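Beta-lactamase (Serratia marcescens, PDB 5GWA) probably hydrolyses beta-lactams to substituted beta-amino acids, as a class A extended-spectrum beta-lactamase that gives antibiotic resistance and is bound here by the inhibitor avibactam. Local coordinates at residues L58-K63 and F120-G125; K172-N177 and N183-L188; I235-L238 and K242-A245. All coordinates share one frame; numbering follows the deposited sequence. Where two conformers were deposited one is given.

Overall arrangement
The contacts follow one another along the chain. Contact 1 joins helix 49-63 to the end of helix 113-123. Contact 2 joins helix 164-175 to helix 182-193. Contact 3 pairs strands 227-237 and 243-253 in the five-stranded antiparallel sheet. The centre of contact 2 is about 16 Å from that of contact 1. It is about 14 Å from that of contact 3. Contact 2 touches both others. Leu58 packs on Leu188, and Asp62 OD1 probably hydrogen-bonds Ser184 OG. Tyr175 and Phe174 pack on Ile235. Contacts 1 and 3 are about 28 Å apart between centres. The contacts thus run from the helical part of the class A beta-lactamase fold to its sheet.

Contact 1 of 3, residues L58-K63 and F120-G125; sequences LDKLDK and FRFVGG. With NA (sodium ion), chain P.
Lys60 and Val123 mark the closest backbone approach, with Lys60 CA and Val123 CA 7.1 Å apart. Segment 58-63 ends helix 49-63, and segment 120-125 ends helix 113-123 in a Schellman motif, in the helical part of the class A beta-lactamase fold. Gly124, with positive phi, is the C-prime residue. Gly125 N hydrogen-bonds to Phe120 O at 2.9 Å, and Gly124 N makes a weak hydrogen bond to Arg121 O. Side chains of 58-63 meet both side chains and backbone of the helix end, and Lys60 CE is 3.7 Å from Phe122 O. CG of Lys60 is anti to the backbone N (chi1 176°), and the extended chain carries its methylenes to Phe122 and Val123. Lys60 CE lies over one face of the Phe122 ring, and Lys60 CD is 3.9 Å from Phe122 CE2. The chain bends at its last torsion, and NZ forms a salt bridge with Glu64. Any cation-pi attraction of Lys60 NZ to the ring is long and weak. Leu61 CD2 approaches the same ring obliquely, 3.9 Å from Phe122 CZ. Val123 CG2 lies 4.1 Å from Lys60 CD. Beyond the helix end, Gly124 O binds a sodium ion at 2.8 Å.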
loop_
_atom_site.group_PDB
_atom_site.type_symbol
_atom_site.label_atom_id
_atom_site.label_comp_id
_atom_site.label_asym_id
_atom_site.label_seq_id
_atom_site.Cartn_x
_atom_site.Cartn_y
_atom_site.Cartn_z
ATOM N N LEU A 58 -4.586 -16.512 -17.424
ATOM C CA LEU A 58 -3.762 -17.586 -17.956
ATOM C C LEU A 58 -4.540 -18.366 -19.000
ATOM O O LEU A 58 -3.938 -18.898 -19.901
ATOM C CB LEU A 58 -3.285 -18.518 -16.838
ATOM C CG LEU A 58 -2.208 -17.877 -15.972
ATOM C CD1 LEU A 58 -2.057 -18.666 -14.666
ATOM C CD2 LEU A 58 -0.875 -17.799 -16.710
ATOM N N ASP A 59 -5.851 -18.455 -18.841
ATOM C CA ASP A 59 -6.708 -19.062 -19.877
ATOM C C ASP A 59 -6.596 -18.276 -21.175
ATOM O O ASP A 59 -6.563 -18.865 -22.276
ATOM C CB ASP A 59 -8.156 -19.142 -19.438
ATOM C CG ASP A 59 -9.070 -19.704 -20.520
ATOM O OD1 ASP A 59 -8.993 -20.930 -20.741
ATOM O OD2 ASP A 59 -9.959 -18.973 -20.980
ATOM N N LYS A 60 -6.688 -16.949 -21.062
ATOM C CA LYS A 60 -6.610 -16.090 -22.230
ATOM C C LYS A 60 -5.271 -16.285 -22.909
ATOM O O LYS A 60 -5.219 -16.438 -24.127
ATOM C CB LYS A 60 -6.807 -14.619 -21.838
ATOM C CG LYS A 60 -6.646 -13.644 -23.005
ATOM C CD LYS A 60 -7.206 -12.272 -22.633
ATOM C CE LYS A 60 -7.056 -11.252 -23.750
ATOM N NZ LYS A 60 -8.157 -11.383 -24.737
ATOM N N LEU A 61 -4.187 -16.315 -22.153
ATOM C CA LEU A 61 -2.874 -16.520 -22.733
ATOM C C LEU A 61 -2.817 -17.909 -23.390
ATOM O O LEU A 61 -2.258 -18.071 -24.476
ATOM C CB LEU A 61 -1.815 -16.437 -21.668
ATOM C CG LEU A 61 -1.615 -15.076 -21.016
ATOM C CD1 LEU A 61 -0.533 -15.217 -19.978
ATOM C CD2 LEU A 61 -1.239 -13.981 -22.016
ATOM N N ASP A 62 -3.336 -18.913 -22.692
ATOM C CA ASP A 62 -3.364 -20.295 -23.235
ATOM C C ASP A 62 -4.120 -20.260 -24.576
ATOM O O ASP A 62 -3.615 -20.748 -25.596
ATOM C CB ASP A 62 -4.121 -21.253 -22.259
ATOM C CG ASP A 62 -3.290 -21.717 -21.012
ATOM O OD1 ASP A 62 -2.053 -21.701 -20.996
ATOM O OD2 ASP A 62 -3.933 -22.228 -20.066
ATOM N N LYS A 63 -5.363 -19.783 -24.577
ATOM C CA LYS A 63 -6.226 -19.943 -25.739
ATOM C C LYS A 63 -5.693 -19.169 -26.919
ATOM O O LYS A 63 -5.832 -19.594 -28.072
ATOM C CB LYS A 63 -7.652 -19.485 -25.471
ATOM C CG LYS A 63 -8.419 -20.337 -24.451
ATOM C CD LYS A 63 -8.678 -21.773 -24.900
ATOM C CE LYS A 63 -8.893 -22.732 -23.727
ATOM N NZ LYS A 63 -10.067 -22.357 -22.895
ATOM N N PHE A 120 -6.617 -6.949 -15.026
ATOM C CA PHE A 120 -8.051 -6.738 -15.331
ATOM C C PHE A 120 -8.193 -6.025 -16.663
ATOM O O PHE A 120 -8.952 -6.461 -17.536
ATOM C CB PHE A 120 -8.779 -5.957 -14.234
ATOM C CG PHE A 120 -9.371 -6.814 -13.155
ATOM C CD1 PHE A 120 -10.309 -7.777 -13.440
ATOM C CD2 PHE A 120 -8.985 -6.624 -11.835
ATOM C CE1 PHE A 120 -10.818 -8.580 -12.443
ATOM C CE2 PHE A 120 -9.617 -7.309 -10.816
ATOM C CZ PHE A 120 -10.491 -8.312 -11.109
ATOM N N ARG A 121 -7.361 -5.023 -16.892
ATOM C CA ARG A 121 -7.426 -4.317 -18.180
ATOM C C ARG A 121 -7.030 -5.195 -19.355
ATOM O O ARG A 121 -7.774 -5.228 -20.383
ATOM C CB ARG A 121 -6.654 -3.009 -18.118
ATOM C CG ARG A 121 -7.423 -1.962 -17.304
ATOM C CD ARG A 121 -6.816 -0.563 -17.358
ATOM N NE ARG A 121 -5.520 -0.502 -16.681
ATOM C CZ ARG A 121 -5.356 -0.302 -15.376
ATOM N NH1 ARG A 121 -6.410 -0.135 -14.592
ATOM N NH2 ARG A 121 -4.129 -0.210 -14.868
ATOM N N PHE A 122 -5.970 -5.973 -19.189
ATOM C CA PHE A 122 -5.515 -6.921 -20.218
ATOM C C PHE A 122 -6.594 -7.938 -20.576
ATOM O O PHE A 122 -6.869 -8.179 -21.757
ATOM C CB PHE A 122 -4.236 -7.626 -19.777
ATOM C CG PHE A 122 -3.833 -8.733 -20.691
ATOM C CD1 PHE A 122 -3.364 -8.454 -21.969
ATOM C CD2 PHE A 122 -4.106 -10.028 -20.360
ATOM C CE1 PHE A 122 -3.125 -9.474 -22.860
ATOM C CE2 PHE A 122 -3.834 -11.058 -21.218
ATOM C CZ PHE A 122 -3.336 -10.774 -22.482
ATOM N N VAL A 123 -7.261 -8.494 -19.574
ATOM C CA VAL A 123 -8.181 -9.613 -19.799
ATOM C C VAL A 123 -9.539 -9.123 -20.276
ATOM O O VAL A 123 -10.341 -9.934 -20.789
ATOM C CB VAL A 123 -8.294 -10.465 -18.509
ATOM C CG1 VAL A 123 -9.263 -9.827 -17.516
ATOM C CG2 VAL A 123 -8.621 -11.916 -18.818
ATOM N N GLY A 124 -9.798 -7.823 -20.146
ATOM C CA GLY A 124 -10.993 -7.184 -20.683
ATOM C C GLY A 124 -12.037 -6.745 -19.675
ATOM O O GLY A 124 -13.094 -6.230 -20.057
ATOM N N GLY A 125 -11.661 -6.724 -18.389
ATOM C CA GLY A 125 -12.454 -6.105 -17.332
ATOM C C GLY A 125 -12.995 -7.094 -16.305
ATOM O O GLY A 125 -12.880 -8.308 -16.472
HETATM NA NA NA P . -15.556 -6.984 -18.882
HETATM O O HOH W 1 -16.300 -5.065 -16.940
#

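Contact 2 of 3, residues K172-N177 and N183-L188; sequences KKFYKN and NSYDFL
Tyr185 fills the tight part of this contact, with its ring set between Phe174 and Asn177. With chi1 at 166° the Tyr185 ring swings off helix 182-193 toward the end of helix 164-175. Asn177 CB sits over one face of the ring, 3.8 Å from the ring centroid, in a CH-pi contact. The Asn177 amide is stacked on the Tyr185 side chain, its plane 20° from the ring plane. Asn177 ND2 hydrogen-bonds to Leu180 O. The Phe174 and Tyr185 rings meet obliquely, with planes at 55° and Phe174 CE1 3.7 Å from Tyr185 CD1. Phe174 CE1 also touches Leu188 CD2 at 3.7 Å. These two consecutive helices are joined by a short loop in the class A beta-lactamase fold, and Asn177, with positive phi, is the C-prime residue of the Schellman motif that ends the first. Leu55 of helix 49-63 backs both Phe174 and Leu188. Toward the partly exposed tyrosines the contact turns polar and takes in a water. Tyr185 OH stands over the centre of the Tyr175 ring and makes a weak hydrogen bond to Tyr175 O at 2.8 Å. The water loosely links Tyr185 OH, at 2.8 Å, to Tyr175 OH.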
loop_
_atom_site.group_PDB
_atom_site.type_symbol
_atom_site.label_atom_id
_atom_site.label_comp_id
_atom_site.label_asym_id
_atom_site.label_seq_id
_atom_site.Cartn_x
_atom_site.Cartn_y
_atom_site.Cartn_z
ATOM N N LYS A 172 -10.756 -26.700 -6.088
ATOM C CA LYS A 172 -10.667 -28.117 -6.434
ATOM C C LYS A 172 -10.657 -28.369 -7.949
ATOM O O LYS A 172 -9.780 -29.110 -8.424
ATOM C CB LYS A 172 -11.806 -28.881 -5.759
ATOM C CG LYS A 172 -11.849 -30.361 -6.088
ATOM C CD LYS A 172 -12.857 -31.065 -5.213
ATOM C CE LYS A 172 -12.905 -32.556 -5.480
ATOM N NZ LYS A 172 -13.545 -33.294 -4.357
ATOM N N LYS A 173 -11.487 -27.645 -8.692
ATOM C CA LYS A 173 -11.470 -27.671 -10.170
ATOM C C LYS A 173 -10.079 -27.295 -10.639
ATOM O O LYS A 173 -9.457 -27.944 -11.487
ATOM C CB LYS A 173 -12.486 -26.694 -10.738
ATOM C CG LYS A 173 -13.930 -27.120 -10.543
ATOM C CD LYS A 173 -14.872 -26.251 -11.358
ATOM C CE LYS A 173 -16.318 -26.634 -11.128
ATOM N NZ LYS A 173 -16.685 -27.714 -12.092
ATOM N N PHE A 174 -9.526 -26.258 -10.015
ATOM C CA PHE A 174 -8.184 -25.824 -10.398
ATOM C C PHE A 174 -7.128 -26.895 -10.085
ATOM O O PHE A 174 -6.267 -27.170 -10.941
ATOM C CB PHE A 174 -7.831 -24.522 -9.659
ATOM C CG PHE A 174 -6.366 -24.218 -9.619
ATOM C CD1 PHE A 174 -5.696 -23.864 -10.764
ATOM C CD2 PHE A 174 -5.682 -24.196 -8.410
ATOM C CE1 PHE A 174 -4.352 -23.588 -10.730
ATOM C CE2 PHE A 174 -4.325 -23.914 -8.373
ATOM C CZ PHE A 174 -3.676 -23.554 -9.536
ATOM N N TYR A 175 -7.129 -27.437 -8.861
ATOM C CA TYR A 175 -6.045 -28.314 -8.417
ATOM C C TYR A 175 -6.003 -29.578 -9.236
ATOM O O TYR A 175 -4.923 -30.143 -9.460
ATOM C CB TYR A 175 -6.132 -28.665 -6.912
ATOM C CG TYR A 175 -4.810 -29.078 -6.379
ATOM C CD1 TYR A 175 -3.892 -28.137 -5.965
ATOM C CD2 TYR A 175 -4.383 -30.403 -6.453
ATOM C CE1 TYR A 175 -2.618 -28.484 -5.549
ATOM C CE2 TYR A 175 -3.098 -30.755 -6.057
ATOM C CZ TYR A 175 -2.214 -29.793 -5.615
ATOM O OH TYR A 175 -0.901 -30.079 -5.257
ATOM N N LYS A 176 -7.164 -30.009 -9.687
ATOM C CA LYS A 176 -7.246 -31.195 -10.506
ATOM C C LYS A 176 -6.915 -30.854 -11.954
ATOM O O LYS A 176 -7.008 -31.720 -12.825
ATOM C CB LYS A 176 -8.626 -31.832 -10.401
ATOM C CG LYS A 176 -8.958 -32.303 -8.984
ATOM C CD LYS A 176 -10.354 -32.880 -8.874
ATOM C CE LYS A 176 -10.466 -34.208 -9.612
ATOM N NZ LYS A 176 -11.692 -34.947 -9.187
ATOM N N ASN A 177 -6.374 -29.653 -12.168
ATOM C CA ASN A 177 -6.102 -29.122 -13.509
ATOM C C ASN A 177 -7.212 -29.374 -14.504
ATOM O O ASN A 177 -6.963 -29.828 -15.640
ATOM C CB ASN A 177 -4.737 -29.574 -14.040
ATOM C CG ASN A 177 -4.298 -28.782 -15.253
ATOM O OD1 ASN A 177 -3.527 -29.272 -16.070
ATOM N ND2 ASN A 177 -4.825 -27.577 -15.401
ATOM N N ASN A 183 1.123 -26.239 -18.304
ATOM C CA ASN A 183 2.153 -25.248 -18.006
ATOM C C ASN A 183 1.588 -24.098 -17.191
ATOM O O ASN A 183 2.230 -23.648 -16.247
ATOM C CB ASN A 183 2.810 -24.688 -19.266
ATOM C CG ASN A 183 1.992 -24.931 -20.507
ATOM O OD1 ASN A 183 1.924 -26.057 -21.005
ATOM N ND2 ASN A 183 1.371 -23.877 -21.023
ATOM N N SER A 184 0.392 -23.662 -17.554
ATOM C CA SER A 184 -0.222 -22.546 -16.821
ATOM C C SER A 184 -0.642 -22.987 -15.424
ATOM O O SER A 184 -0.431 -22.256 -14.462
ATOM C CB SER A 184 -1.398 -21.983 -17.561
ATOM O OG SER A 184 -0.914 -21.189 -18.655
ATOM N N TYR A 185 -1.200 -24.187 -15.326
ATOM C CA TYR A 185 -1.481 -24.782 -14.020
ATOM C C TYR A 185 -0.248 -24.855 -13.168
ATOM O O TYR A 185 -0.270 -24.442 -12.002
ATOM C CB TYR A 185 -2.073 -26.183 -14.230
ATOM C CG TYR A 185 -2.100 -27.042 -12.988
ATOM C CD1 TYR A 185 -3.078 -26.858 -12.038
ATOM C CD2 TYR A 185 -1.156 -28.029 -12.767
ATOM C CE1 TYR A 185 -3.148 -27.654 -10.926
ATOM C CE2 TYR A 185 -1.180 -28.800 -11.623
ATOM C CZ TYR A 185 -2.198 -28.632 -10.721
ATOM O OH TYR A 185 -2.229 -29.412 -9.600
ATOM N N ASP A 186 0.846 -25.434 -13.691
ATOM C CA ASP A 186 2.077 -25.543 -12.939
ATOM C C ASP A 186 2.508 -24.163 -12.474
ATOM O O ASP A 186 2.986 -23.989 -11.368
ATOM C CB ASP A 186 3.193 -26.175 -13.800
ATOM C CG ASP A 186 3.137 -27.690 -13.807
ATOM O OD1 ASP A 186 2.903 -28.248 -12.714
ATOM O OD2 ASP A 186 3.335 -28.307 -14.895
ATOM N N PHE A 187 2.480 -23.210 -13.405
ATOM C CA PHE A 187 2.873 -21.829 -13.120
ATOM C C PHE A 187 2.048 -21.164 -12.021
ATOM O O PHE A 187 2.629 -20.641 -11.032
ATOM C CB PHE A 187 2.809 -20.969 -14.381
ATOM C CG PHE A 187 3.141 -19.530 -14.129
ATOM C CD1 PHE A 187 4.431 -19.129 -13.883
ATOM C CD2 PHE A 187 2.145 -18.594 -14.135
ATOM C CE1 PHE A 187 4.736 -17.792 -13.638
ATOM C CE2 PHE A 187 2.450 -17.242 -13.941
ATOM C CZ PHE A 187 3.726 -16.858 -13.628
ATOM N N LEU A 188 0.741 -21.283 -12.121
ATOM C CA LEU A 188 -0.112 -20.669 -11.086
ATOM C C LEU A 188 0.030 -21.378 -9.766
ATOM O O LEU A 188 0.156 -20.722 -8.686
ATOM C CB LEU A 188 -1.555 -20.624 -11.520
ATOM C CG LEU A 188 -2.492 -19.939 -10.521
ATOM C CD1 LEU A 188 -2.014 -18.538 -10.110
ATOM C CD2 LEU A 188 -3.901 -19.930 -11.046
HETATM O O HOH W 2 -0.081 -30.619 -8.180
#

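Contact 3 of 3, residues I235-L238 and K242-A245; sequences IITL and KHFA. With NA (sodium ion), chain R; SO4 (sulfate ion), chain C.
Phe244 lays one face of its ring over Ile236 CB, which is 4.0 Å from the ring centroid in a CH-pi contact. The two residues are a hydrogen-bonded pair of the antiparallel beta hairpin formed by strands 227-237 and 243-253, in the five-stranded sheet of the class A beta-lactamase fold. CG of Phe244 stands between its backbone N and carbonyl carbon (chi1 63°), and the ring lies alongside Ile236. Leu238 reaches the edge of this ring, with Leu238 CD2 3.8 Å from Phe244 CE1. Helix 257-276 covers this face through Trp272, Leu275 and Val276. Ile236 N hydrogen-bonds to Phe244 O at 2.8 Å, and Phe244 N hydrogen-bonds back to Ile236 O at 3.0 Å. Leu238 N gives a straighter bond to Lys242 O, with an N-H...O angle of 172°. The opposite face carries Ile235, Thr237, His243 and Ala245. Ile235 and Ala245 pack there on Leu171 of helix 164-175. Ile235 CG2 also meets His243 CB at 3.8 Å. Thr237 and His243, a non-hydrogen-bonded pair, send their side chains out together, with Thr237 OG1 3.3 Å from His243 CD2. His243 O helps bind a sodium ion together with Glu30. A sulfate, probably from the crystallisation liquor, is gripped by both side chains. Its O3 accepts hydrogen bonds from Thr237 OG1 at 3.0 Å and from His243 NE2, in the ring plane, at 2.6 Å.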
loop_
_atom_site.group_PDB
_atom_site.type_symbol
_atom_site.label_atom_id
_atom_site.label_comp_id
_atom_site.label_asym_id
_atom_site.label_seq_id
_atom_site.Cartn_x
_atom_site.Cartn_y
_atom_site.Cartn_z
ATOM N N ILE A 235 -4.909 -24.478 -1.106
ATOM C CA ILE A 235 -4.867 -25.941 -1.128
ATOM C C ILE A 235 -3.676 -26.368 -0.304
ATOM O O ILE A 235 -2.564 -25.862 -0.513
ATOM C CB ILE A 235 -4.735 -26.512 -2.547
ATOM C CG1 ILE A 235 -5.778 -25.924 -3.493
ATOM C CG2 ILE A 235 -4.825 -28.056 -2.512
ATOM C CD1 ILE A 235 -5.222 -24.801 -4.337
ATOM N N ILE A 236 -3.886 -27.311 0.616
ATOM C CA ILE A 236 -2.848 -27.724 1.531
ATOM C C ILE A 236 -2.510 -29.196 1.302
ATOM O O ILE A 236 -3.408 -30.027 1.115
ATOM C CB ILE A 236 -3.305 -27.472 2.968
ATOM C CG1 ILE A 236 -3.567 -25.965 3.122
ATOM C CG2 ILE A 236 -2.289 -27.933 3.982
ATOM C CD1 ILE A 236 -4.055 -25.524 4.474
ATOM N N THR A 237 -1.220 -29.493 1.370
ATOM C CA THR A 237 -0.718 -30.857 1.213
ATOM C C THR A 237 -0.546 -31.475 2.581
ATOM O O THR A 237 0.148 -30.961 3.450
ATOM C CB THR A 237 0.609 -30.880 0.466
ATOM O OG1 THR A 237 0.472 -30.170 -0.762
ATOM C CG2 THR A 237 1.061 -32.333 0.185
ATOM N N LEU A 238 -1.154 -32.648 2.727
ATOM C CA LEU A 238 -1.045 -33.421 3.953
ATOM C C LEU A 238 0.263 -34.226 3.973
ATOM O O LEU A 238 0.915 -34.376 2.943
ATOM C CB LEU A 238 -2.266 -34.341 4.073
ATOM C CG LEU A 238 -3.600 -33.605 4.356
ATOM C CD1 LEU A 238 -4.744 -34.440 3.850
ATOM C CD2 LEU A 238 -3.721 -33.294 5.828
ATOM N N LYS A 242 -1.858 -36.290 0.062
ATOM C CA LYS A 242 -3.200 -35.928 -0.317
ATOM C C LYS A 242 -3.350 -34.431 -0.051
ATOM O O LYS A 242 -2.534 -33.844 0.687
ATOM C CB LYS A 242 -4.226 -36.731 0.513
ATOM C CG LYS A 242 -4.305 -38.221 0.171
ATOM C CD LYS A 242 -5.007 -38.453 -1.155
ATOM C CE LYS A 242 -4.595 -39.764 -1.816
ATOM N NZ LYS A 242 -5.302 -40.939 -1.242
ATOM N N HIS A 243 -4.486 -33.876 -0.485
ATOM C CA HIS A 243 -4.703 -32.417 -0.435
ATOM C C HIS A 243 -6.098 -32.047 0.034
ATOM O O HIS A 243 -7.043 -32.773 -0.211
ATOM C CB HIS A 243 -4.525 -31.816 -1.815
ATOM C CG HIS A 243 -3.203 -32.130 -2.442
ATOM N ND1 HIS A 243 -3.008 -33.260 -3.205
ATOM C CD2 HIS A 243 -2.026 -31.462 -2.452
ATOM C CE1 HIS A 243 -1.743 -33.311 -3.610
ATOM N NE2 HIS A 243 -1.127 -32.233 -3.164
ATOM N N PHE A 244 -6.215 -30.883 0.661
ATOM C CA PHE A 244 -7.535 -30.302 0.895
ATOM C C PHE A 244 -7.545 -28.830 0.506
ATOM O O PHE A 244 -6.559 -28.114 0.720
ATOM C CB PHE A 244 -8.030 -30.539 2.329
ATOM C CG PHE A 244 -7.203 -29.895 3.417
ATOM C CD1 PHE A 244 -6.096 -30.533 3.943
ATOM C CD2 PHE A 244 -7.602 -28.704 4.016
ATOM C CE1 PHE A 244 -5.337 -29.947 4.925
ATOM C CE2 PHE A 244 -6.865 -28.135 5.058
ATOM C CZ PHE A 244 -5.751 -28.777 5.540
ATOM N N ALA A 245 -8.670 -28.408 -0.059
ATOM C CA ALA A 245 -8.929 -26.993 -0.287
ATOM C C ALA A 245 -9.665 -26.411 0.897
ATOM O O ALA A 245 -10.509 -27.089 1.504
ATOM C CB ALA A 245 -9.739 -26.812 -1.545
HETATM NA NA NA R . -8.169 -35.548 -0.151
HETATM S S SO4 C . 2.703 -30.962 -3.531
HETATM O O1 SO4 C . 3.019 -31.453 -4.881
HETATM O O2 SO4 C . 2.710 -29.521 -3.757
HETATM O O3 SO4 C . 1.376 -31.553 -3.261
HETATM O O4 SO4 C . 3.763 -31.493 -2.657
#